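Local coordinates for protein tryptophan decarboxylase 1 (Oryza sativa subsp. japonica, PDB 6KHO) that decarboxylates L-tryptophan to tryptamine and 5-hydroxy-L-tryptophan to serotonin, using pyridoxal 5'-phosphate as its cofactor, at residues S106-A110 with A111-G115; E310-H313 with H314-G317; Q402-I405 with R406-A410; K413-E416 with D417-G421. One frame throughout, in Å; residues are numbered along the deposited sequence.

All four contacts are local and follow one another in series along the chain, so none closes a long loop and none nests in or crosses another. Contact 1 is the start of helix 110-122, beside the second subunit. Contact 2 is a tight turn between strands 294-298 and 323-326 of the seven-stranded sheet. Contacts 3 and 4 are successive pieces of the long helix 386-420, their centres about 17 Å apart. Contact 2 touches contact 3 through a salt bridge and apolar packing, which ties the turn to this helix. Contact 4 carries the same helix on to the C-terminal four-stranded antiparallel sheet.

Contact 1 of 4, residues S106-A110 with A111-G115; sequences STNSA and AAIAG
Ser109 and Ala112 meet at the start of helix 110-122, where Ser109 OG accepts from Ala112 N at 3.3 Å. This is the capping bond of a serine N-cap. With chi1 at 66°, the hydroxyl is folded between the backbone N and the carbonyl carbon and so faces the first turn, where OG also lies 3.5 Å from Ala112 CB. The main chain continues the pattern: Ile113 N binds Ser109 O at 3.1 Å in an almost straight bond (172°), and Ala114 N binds Ala110 O at 2.9 Å. Asn108 crosses Ile113 at about a right angle. Its amide touches the isoleucine with both ends, OD1 standing 3.6 Å from Ile113 CG1 and ND2 3.6 Å from Ile113 CD1. Asn108 OD1 also receives a weak bond from Ser109 N at 3.0 Å, while Asn108 ND2 reaches across the dimer interface to Ser120 O of the second subunit.

Further out, Ser109 OG bonds to Met333 O, and Thr107 OG1 bonds to Met333 N and to the carbonyl of Lys330, the residue that can carry the cofactor, though it is not attached here. With an alanine at Asn108, Ser120 O of the second subunit and Ser109 N would probably each lose their amide partner, and a gap would open beside Ile113. The buried hydroxyl of Ser109 and the amide of Asn108 each have two roles: the hydroxyl accepts from the helix and bonds to a carbonyl of the cofactor-lysine segment, while the amide weakly holds the backbone N of the capping residue and also bonds to the second subunit.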
loop_
_atom_site.group_PDB
_atom_site.type_symbol
_atom_site.label_atom_id
_atom_site.label_comp_id
_atom_site.label_asym_id
_atom_site.label_seq_id
_atom_site.Cartn_x
_atom_site.Cartn_y
_atom_site.Cartn_z
ATOM N N SER A 106 10.723 -4.529 -13.373
ATOM C CA SER A 106 9.812 -5.096 -12.381
ATOM C C SER A 106 9.769 -6.596 -12.659
ATOM O O SER A 106 8.893 -7.081 -13.376
ATOM C CB SER A 106 8.436 -4.442 -12.460
ATOM O OG SER A 106 7.911 -4.482 -13.783
ATOM N N THR A 107 10.743 -7.335 -12.112
ATOM C CA THR A 107 10.853 -8.748 -12.451
ATOM C C THR A 107 9.703 -9.523 -11.815
ATOM O O THR A 107 9.172 -9.144 -10.768
ATOM C CB THR A 107 12.215 -9.328 -12.030
ATOM O OG1 THR A 107 12.367 -9.344 -10.594
ATOM C CG2 THR A 107 13.360 -8.513 -12.650
ATOM N N ASN A 108 9.279 -10.587 -12.491
ATOM C CA ASN A 108 8.041 -11.266 -12.137
ATOM C C ASN A 108 8.215 -12.767 -12.346
ATOM O O ASN A 108 9.202 -13.228 -12.932
ATOM C CB ASN A 108 6.869 -10.708 -12.972
ATOM C CG ASN A 108 5.552 -10.706 -12.221
ATOM O OD1 ASN A 108 5.436 -11.268 -11.126
ATOM N ND2 ASN A 108 4.540 -10.070 -12.815
ATOM N N SER A 109 7.233 -13.537 -11.874
ATOM C CA SER A 109 7.291 -14.986 -12.011
ATOM C C SER A 109 5.890 -15.561 -11.880
ATOM O O SER A 109 5.011 -14.965 -11.246
ATOM C CB SER A 109 8.222 -15.621 -10.968
ATOM O OG SER A 109 7.716 -15.456 -9.643
ATOM N N ALA A 110 5.697 -16.737 -12.483
ATOM C CA ALA A 110 4.394 -17.398 -12.405
ATOM C C ALA A 110 4.005 -17.693 -10.960
ATOM O O ALA A 110 2.836 -17.544 -10.585
ATOM C CB ALA A 110 4.407 -18.681 -13.235
ATOM N N ALA A 111 4.977 -18.085 -10.127
ATOM C CA ALA A 111 4.675 -18.372 -8.726
ATOM C C ALA A 111 4.172 -17.130 -7.995
ATOM O O ALA A 111 3.246 -17.216 -7.179
ATOM C CB ALA A 111 5.906 -18.936 -8.015
ATOM N N ALA A 112 4.769 -15.970 -8.274
ATOM C CA ALA A 112 4.372 -14.754 -7.570
ATOM C C ALA A 112 2.992 -14.287 -8.003
ATOM O O ALA A 112 2.183 -13.870 -7.166
ATOM C CB ALA A 112 5.397 -13.640 -7.797
ATOM N N ILE A 113 2.711 -14.341 -9.307
ATOM C CA ILE A 113 1.382 -13.986 -9.802
ATOM C C ILE A 113 0.332 -14.938 -9.236
ATOM O O ILE A 113 -0.746 -14.510 -8.812
ATOM C CB ILE A 113 1.363 -13.982 -11.340
ATOM C CG1 ILE A 113 2.321 -12.912 -11.877
ATOM C CG2 ILE A 113 -0.041 -13.717 -11.837
ATOM C CD1 ILE A 113 2.725 -13.144 -13.343
ATOM N N ALA A 114 0.641 -16.240 -9.211
ATOM C CA ALA A 114 -0.259 -17.223 -8.613
ATOM C C ALA A 114 -0.530 -16.903 -7.152
ATOM O O ALA A 114 -1.686 -16.901 -6.704
ATOM C CB ALA A 114 0.339 -18.631 -8.746
ATOM N N GLY A 115 0.532 -16.597 -6.396
ATOM C CA GLY A 115 0.361 -16.289 -4.990
ATOM C C GLY A 115 -0.470 -15.042 -4.765
ATOM O O GLY A 115 -1.336 -15.009 -3.883
#

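Contact 2 of 4, residues E310-H313 with H314-G317; sequences EFRH and HLDG
Arg312 curls forward to meet Leu315 and Asp316. From CB, its CG leaves anti to the backbone N (chi1 -177°), and a bend at chi2 (44°) swings the rest of the chain toward the residues that follow. CD and NE cross Leu315 CB at about a right angle; that CB lies over one face of the guanidinium group, with NH1 3.6 Å from Leu315 CB. At the tip, NH1 forms a rather long salt bridge to Asp316 OD1 at 3.3 Å. The carboxylate oxygen comes to the guanidinium edge, but the two planes are turned 61° from each other. The other nitrogens are used as well: NE binds Leu150 O and NH2 binds Asn151 O.

Next to this pair, His313 and His314 run side by side in the same direction. Their ring centroids are 4.0 Å apart, and the two CE1 atoms, of His313 and His314, approach to 3.4 Å. Three backbone bonds, each from a residue to the one three before it, run round a 3-10 turn at 313-315: His314 N to Phe311 O, Leu315 N to Arg312 O and Asp316 N to His313 O, each at 3.1 Å. The turn lies near the surface between strands 294-298 and 323-326. Phe311 packs on Ile405 and Val409 of helix 386-420, the His314 ring meets that of Phe433, and Arg312 holds the segment that follows helix 133-149.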
loop_
_atom_site.group_PDB
_atom_site.type_symbol
_atom_site.label_atom_id
_atom_site.label_comp_id
_atom_site.label_asym_id
_atom_site.label_seq_id
_atom_site.Cartn_x
_atom_site.Cartn_y
_atom_site.Cartn_z
ATOM N N GLU A 310 29.176 -13.332 -3.882
ATOM C CA GLU A 310 30.070 -12.353 -4.487
ATOM C C GLU A 310 29.543 -10.923 -4.400
ATOM O O GLU A 310 30.294 -9.990 -4.700
ATOM C CB GLU A 310 30.332 -12.725 -5.947
ATOM C CG GLU A 310 29.137 -12.530 -6.855
ATOM C CD GLU A 310 28.344 -13.811 -7.084
ATOM O OE1 GLU A 310 27.701 -13.912 -8.156
ATOM O OE2 GLU A 310 28.358 -14.706 -6.204
ATOM N N PHE A 311 28.280 -10.721 -4.013
ATOM C CA PHE A 311 27.737 -9.383 -3.824
ATOM C C PHE A 311 27.500 -9.036 -2.363
ATOM O O PHE A 311 27.287 -7.859 -2.050
ATOM C CB PHE A 311 26.416 -9.217 -4.596
ATOM C CG PHE A 311 26.568 -9.358 -6.084
ATOM C CD1 PHE A 311 27.145 -8.343 -6.829
ATOM C CD2 PHE A 311 26.138 -10.507 -6.735
ATOM C CE1 PHE A 311 27.294 -8.470 -8.194
ATOM C CE2 PHE A 311 26.293 -10.642 -8.099
ATOM C CZ PHE A 311 26.869 -9.624 -8.832
ATOM N N ARG A 312 27.534 -10.024 -1.466
ATOM C CA ARG A 312 27.173 -9.784 -0.075
ATOM C C ARG A 312 28.133 -8.817 0.620
ATOM O O ARG A 312 27.781 -8.253 1.664
ATOM C CB ARG A 312 27.094 -11.138 0.649
ATOM C CG ARG A 312 26.667 -11.111 2.114
ATOM C CD ARG A 312 25.479 -10.193 2.395
ATOM N NE ARG A 312 25.188 -10.191 3.827
ATOM C CZ ARG A 312 25.917 -9.551 4.741
ATOM N NH1 ARG A 312 26.980 -8.834 4.376
ATOM N NH2 ARG A 312 25.586 -9.629 6.024
ATOM N N HIS A 313 29.316 -8.564 0.042
ATOM C CA HIS A 313 30.238 -7.610 0.658
ATOM C C HIS A 313 29.705 -6.182 0.638
ATOM O O HIS A 313 30.128 -5.367 1.468
ATOM C CB HIS A 313 31.607 -7.654 -0.027
ATOM C CG HIS A 313 31.587 -7.195 -1.450
ATOM N ND1 HIS A 313 31.821 -5.885 -1.813
ATOM C CD2 HIS A 313 31.359 -7.871 -2.602
ATOM C CE1 HIS A 313 31.736 -5.773 -3.126
ATOM N NE2 HIS A 313 31.455 -6.962 -3.629
ATOM N N HIS A 314 28.788 -5.859 -0.282
ATOM C CA HIS A 314 28.194 -4.526 -0.295
ATOM C C HIS A 314 27.377 -4.241 0.954
ATOM O O HIS A 314 27.023 -3.081 1.193
ATOM C CB HIS A 314 27.306 -4.343 -1.532
ATOM C CG HIS A 314 28.067 -4.322 -2.820
ATOM N ND1 HIS A 314 28.984 -3.339 -3.126
ATOM C CD2 HIS A 314 28.054 -5.167 -3.878
ATOM C CE1 HIS A 314 29.495 -3.575 -4.321
ATOM N NE2 HIS A 314 28.947 -4.679 -4.800
ATOM N N LEU A 315 27.047 -5.263 1.740
ATOM C CA LEU A 315 26.279 -5.076 2.963
ATOM C C LEU A 315 27.136 -5.206 4.216
ATOM O O LEU A 315 26.595 -5.193 5.326
ATOM C CB LEU A 315 25.116 -6.071 3.017
ATOM C CG LEU A 315 23.954 -5.785 2.064
ATOM C CD1 LEU A 315 22.808 -6.772 2.324
ATOM C CD2 LEU A 315 23.492 -4.343 2.231
ATOM N N ASP A 316 28.454 -5.338 4.075
ATOM C CA ASP A 316 29.301 -5.393 5.262
ATOM C C ASP A 316 29.101 -4.136 6.106
ATOM O O ASP A 316 29.060 -3.018 5.587
ATOM C CB ASP A 316 30.765 -5.565 4.862
ATOM C CG ASP A 316 31.049 -6.960 4.309
ATOM O OD1 ASP A 316 30.103 -7.781 4.244
ATOM O OD2 ASP A 316 32.208 -7.236 3.937
ATOM N N GLY A 317 28.925 -4.331 7.407
ATOM C CA GLY A 317 28.591 -3.252 8.306
ATOM C C GLY A 317 27.122 -3.161 8.653
ATOM O O GLY A 317 26.766 -2.406 9.571
#

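Contact 3 of 4, residues Q402-I405 with R406-A410; sequences QEHI and RSDVA. With CA (calcium ion), chain F.
Arg406 stretches back along the helix past Gln402, whose CB lies over one face of the guanidinium, 4.1 Å from Arg406 NH1. CG starts beside the backbone N (chi1 -66°), and the chain stays extended as far as NE. Glu403 crosses it at about a right angle, and their charged groups are joined through a water: the water donates to Glu403 OE1 at 2.6 Å and accepts from Arg406 NH1 at 2.9 Å. Replacing Arg406 with an alanine would probably leave Glu310, its salt-bridge partner through NH2, without that mate.

The residues lie on the long helix 386-420, which in this group II decarboxylase runs from the cofactor-binding domain toward the C-terminal sheet. On another side of it, the His404 ring and the Asp408 carboxylate planes stand 76° apart, with His404 CE1 3.5 Å from Asp408 OD2. Trp331, next to the cofactor lysine, receives His404 NE2 on its O and gives its NE1 to Asp408 OD2. Asp408 OD1 binds a calcium ion at 2.4 Å; five waters also bind the ion, and one of these donates to Ser407 OG. That hydroxyl in turn donates to Glu403 O at 2.9 Å, sharing the carbonyl with Ser407 N.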
loop_
_atom_site.group_PDB
_atom_site.type_symbol
_atom_site.label_atom_id
_atom_site.label_comp_id
_atom_site.label_asym_id
_atom_site.label_seq_id
_atom_site.Cartn_x
_atom_site.Cartn_y
_atom_site.Cartn_z
ATOM N N GLN A 402 19.548 -17.377 -7.078
ATOM C CA GLN A 402 20.916 -16.911 -7.292
ATOM C C GLN A 402 21.275 -16.892 -8.777
ATOM O O GLN A 402 21.900 -15.939 -9.262
ATOM C CB GLN A 402 21.899 -17.790 -6.519
ATOM C CG GLN A 402 21.809 -17.641 -5.003
ATOM C CD GLN A 402 22.732 -18.606 -4.285
ATOM O OE1 GLN A 402 22.829 -19.773 -4.668
ATOM N NE2 GLN A 402 23.420 -18.126 -3.249
ATOM N N GLU A 403 20.907 -17.940 -9.518
ATOM C CA GLU A 403 21.257 -17.962 -10.938
ATOM C C GLU A 403 20.490 -16.898 -11.716
ATOM O O GLU A 403 20.990 -16.394 -12.726
ATOM C CB GLU A 403 21.027 -19.357 -11.524
ATOM C CG GLU A 403 21.534 -19.577 -12.969
ATOM C CD GLU A 403 22.833 -18.821 -13.319
ATOM O OE1 GLU A 403 23.839 -18.921 -12.571
ATOM O OE2 GLU A 403 22.849 -18.131 -14.364
ATOM N N HIS A 404 19.293 -16.520 -11.250
ATOM C CA HIS A 404 18.563 -15.407 -11.854
ATOM C C HIS A 404 19.323 -14.087 -11.689
ATOM O O HIS A 404 19.459 -13.321 -12.650
ATOM C CB HIS A 404 17.147 -15.337 -11.254
ATOM C CG HIS A 404 16.607 -13.945 -11.075
ATOM N ND1 HIS A 404 16.146 -13.181 -12.128
ATOM C CD2 HIS A 404 16.414 -13.199 -9.959
ATOM C CE1 HIS A 404 15.715 -12.018 -11.673
ATOM N NE2 HIS A 404 15.869 -12.002 -10.359
ATOM N N ILE A 405 19.846 -13.811 -10.491
ATOM C CA ILE A 405 20.700 -12.631 -10.310
ATOM C C ILE A 405 21.905 -12.698 -11.245
ATOM O O ILE A 405 22.212 -11.738 -11.963
ATOM C CB ILE A 405 21.156 -12.499 -8.843
ATOM C CG1 ILE A 405 19.972 -12.300 -7.890
ATOM C CG2 ILE A 405 22.204 -11.371 -8.697
ATOM C CD1 ILE A 405 19.183 -11.034 -8.131
ATOM N N ARG A 406 22.609 -13.834 -11.242
ATOM C CA ARG A 406 23.891 -13.935 -11.941
ATOM C C ARG A 406 23.726 -13.854 -13.454
ATOM O O ARG A 406 24.578 -13.282 -14.147
ATOM C CB ARG A 406 24.592 -15.236 -11.547
ATOM C CG ARG A 406 24.998 -15.254 -10.083
ATOM C CD ARG A 406 25.439 -16.628 -9.599
ATOM N NE ARG A 406 26.093 -16.532 -8.296
ATOM C CZ ARG A 406 26.183 -17.533 -7.423
ATOM N NH1 ARG A 406 25.664 -18.720 -7.707
ATOM N NH2 ARG A 406 26.793 -17.345 -6.262
ATOM N N SER A 407 22.652 -14.434 -13.994
ATOM C CA SER A 407 22.444 -14.368 -15.433
ATOM C C SER A 407 22.085 -12.955 -15.879
ATOM O O SER A 407 22.469 -12.543 -16.981
ATOM C CB SER A 407 21.375 -15.377 -15.865
ATOM O OG SER A 407 20.140 -15.133 -15.213
ATOM N N ASP A 408 21.381 -12.185 -15.036
ATOM C CA ASP A 408 21.130 -10.782 -15.368
ATOM C C ASP A 408 22.423 -9.984 -15.369
ATOM O O ASP A 408 22.626 -9.114 -16.225
ATOM C CB ASP A 408 20.152 -10.152 -14.374
ATOM C CG ASP A 408 18.722 -10.553 -14.635
ATOM O OD1 ASP A 408 18.476 -11.178 -15.680
ATOM O OD2 ASP A 408 17.848 -10.230 -13.804
ATOM N N VAL A 409 23.281 -10.237 -14.383
ATOM C CA VAL A 409 24.549 -9.523 -14.299
ATOM C C VAL A 409 25.431 -9.880 -15.488
ATOM O O VAL A 409 26.096 -9.014 -16.071
ATOM C CB VAL A 409 25.234 -9.831 -12.953
ATOM C CG1 VAL A 409 26.702 -9.458 -12.996
ATOM C CG2 VAL A 409 24.512 -9.097 -11.814
ATOM N N ALA A 410 25.416 -11.152 -15.892
ATOM C CA ALA A 410 26.248 -11.587 -17.008
ATOM C C ALA A 410 25.771 -10.982 -18.326
ATOM O O ALA A 410 26.593 -10.605 -19.166
ATOM C CB ALA A 410 26.273 -13.114 -17.074
HETATM CA CA CA F . 16.708 -12.535 -16.451
HETATM O O HOH W 1 24.347 -19.768 -10.120
HETATM O O HOH W 2 17.134 -13.660 -14.410
HETATM O O HOH W 3 18.131 -14.102 -17.103
HETATM O O HOH W 4 15.562 -11.071 -14.860
HETATM O O HOH W 5 15.831 -11.115 -18.107
HETATM O O HOH W 6 14.672 -13.907 -16.463
#

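Contact 4 of 4, residues K413-E416 with D417-G421; sequences KVFE and DLVRG
Glu416 lies side by side with Arg420, both pointing the same way, and its OE2 takes two bonds from the guanidinium: one from Arg420 NE at 2.9 Å and one from Arg420 NH2 at 2.8 Å. This side-on grip meets OE2 on its anti side, and the oxygen sits almost in the guanidinium plane while the carboxylate is turned 60° from it. Glu416 OE1 faces a second cation, Arg431 NE, so both oxygens of this buried carboxylate are engaged by arginines, which probably favours its charged form.

One turn earlier in the helix, Lys413 bends at its last torsion (chi4 -59°) to bring NZ 2.7 Å from Asp417 OD2 in a second salt bridge. Both are pairs four residues apart, the spacing that brings side chains together on one face of an alpha helix; here they run along the last part of helix 386-420.

The apolar face follows the same rule. Phe415 CE2 touches Val419 CG2 at 3.6 Å, the methyl approaching the ring obliquely, and Val414 CG1 lies 4.0 Å from Leu418 CD1, side by side. These residues turn to the C-terminal domain: the Phe415 ring stacks on Phe486 and meets Phe438 edge-to-face, Val419 packs on Phe425 and Val427, and Leu418 and Val419 both touch Trp502 of helix 495-513.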
loop_
_atom_site.group_PDB
_atom_site.type_symbol
_atom_site.label_atom_id
_atom_site.label_comp_id
_atom_site.label_asym_id
_atom_site.label_seq_id
_atom_site.Cartn_x
_atom_site.Cartn_y
_atom_site.Cartn_z
ATOM N N LYS A 413 27.072 -7.559 -18.274
ATOM C CA LYS A 413 28.497 -7.531 -18.587
ATOM C C LYS A 413 28.732 -7.662 -20.086
ATOM O O LYS A 413 29.651 -7.035 -20.623
ATOM C CB LYS A 413 29.235 -8.633 -17.827
ATOM C CG LYS A 413 30.701 -8.314 -17.572
ATOM C CD LYS A 413 31.493 -9.545 -17.161
ATOM C CE LYS A 413 32.996 -9.261 -17.179
ATOM N NZ LYS A 413 33.471 -8.837 -18.531
ATOM N N VAL A 414 27.910 -8.460 -20.775
ATOM C CA VAL A 414 27.973 -8.524 -22.232
ATOM C C VAL A 414 27.763 -7.138 -22.832
ATOM O O VAL A 414 28.536 -6.689 -23.688
ATOM C CB VAL A 414 26.945 -9.542 -22.768
ATOM C CG1 VAL A 414 26.658 -9.304 -24.237
ATOM C CG2 VAL A 414 27.444 -10.972 -22.557
ATOM N N PHE A 415 26.732 -6.424 -22.369
ATOM C CA PHE A 415 26.442 -5.101 -22.918
ATOM C C PHE A 415 27.549 -4.100 -22.595
ATOM O O PHE A 415 27.887 -3.252 -23.432
ATOM C CB PHE A 415 25.105 -4.592 -22.385
ATOM C CG PHE A 415 24.694 -3.256 -22.945
ATOM C CD1 PHE A 415 23.967 -3.181 -24.116
ATOM C CD2 PHE A 415 25.010 -2.080 -22.283
ATOM C CE1 PHE A 415 23.570 -1.964 -24.626
ATOM C CE2 PHE A 415 24.620 -0.850 -22.790
ATOM C CZ PHE A 415 23.901 -0.792 -23.963
ATOM N N GLU A 416 28.100 -4.162 -21.378
ATOM C CA GLU A 416 29.154 -3.228 -20.983
ATOM C C GLU A 416 30.398 -3.406 -21.850
ATOM O O GLU A 416 30.991 -2.428 -22.319
ATOM C CB GLU A 416 29.494 -3.421 -19.502
ATOM C CG GLU A 416 30.666 -2.562 -19.020
ATOM C CD GLU A 416 31.306 -3.082 -17.743
ATOM O OE1 GLU A 416 30.773 -4.040 -17.138
ATOM O OE2 GLU A 416 32.351 -2.531 -17.339
ATOM N N ASP A 417 30.800 -4.658 -22.080
ATOM C CA ASP A 417 31.960 -4.935 -22.917
ATOM C C ASP A 417 31.705 -4.609 -24.383
ATOM O O ASP A 417 32.660 -4.348 -25.122
ATOM C CB ASP A 417 32.381 -6.392 -22.740
ATOM C CG ASP A 417 32.919 -6.668 -21.337
ATOM O OD1 ASP A 417 33.182 -5.689 -20.599
ATOM O OD2 ASP A 417 33.078 -7.853 -20.967
ATOM N N LEU A 418 30.442 -4.596 -24.815
ATOM C CA LEU A 418 30.145 -4.128 -26.162
ATOM C C LEU A 418 30.292 -2.614 -26.257
ATOM O O LEU A 418 30.818 -2.102 -27.252
ATOM C CB LEU A 418 28.744 -4.570 -26.580
ATOM C CG LEU A 418 28.561 -6.059 -26.893
ATOM C CD1 LEU A 418 27.078 -6.390 -26.979
ATOM C CD2 LEU A 418 29.271 -6.469 -28.181
ATOM N N VAL A 419 29.843 -1.880 -25.232
ATOM C CA VAL A 419 30.026 -0.430 -25.220
ATOM C C VAL A 419 31.508 -0.079 -25.213
ATOM O O VAL A 419 31.935 0.879 -25.871
ATOM C CB VAL A 419 29.303 0.208 -24.017
ATOM C CG1 VAL A 419 29.683 1.679 -23.889
ATOM C CG2 VAL A 419 27.797 0.076 -24.160
ATOM N N ARG A 420 32.315 -0.854 -24.482
ATOM C CA ARG A 420 33.736 -0.556 -24.349
ATOM C C ARG A 420 34.515 -0.833 -25.633
ATOM O O ARG A 420 35.588 -0.251 -25.827
ATOM C CB ARG A 420 34.330 -1.349 -23.176
ATOM C CG ARG A 420 33.922 -0.832 -21.790
ATOM C CD ARG A 420 34.607 -1.620 -20.677
ATOM N NE ARG A 420 34.041 -1.333 -19.356
ATOM C CZ ARG A 420 34.328 -0.252 -18.639
ATOM N NH1 ARG A 420 35.178 0.652 -19.112
ATOM N NH2 ARG A 420 33.773 -0.070 -17.446
ATOM N N GLY A 421 34.000 -1.692 -26.511
ATOM C CA GLY A 421 34.605 -2.002 -27.790
ATOM C C GLY A 421 34.270 -1.044 -28.914
ATOM O O GLY A 421 34.582 -1.335 -30.073
#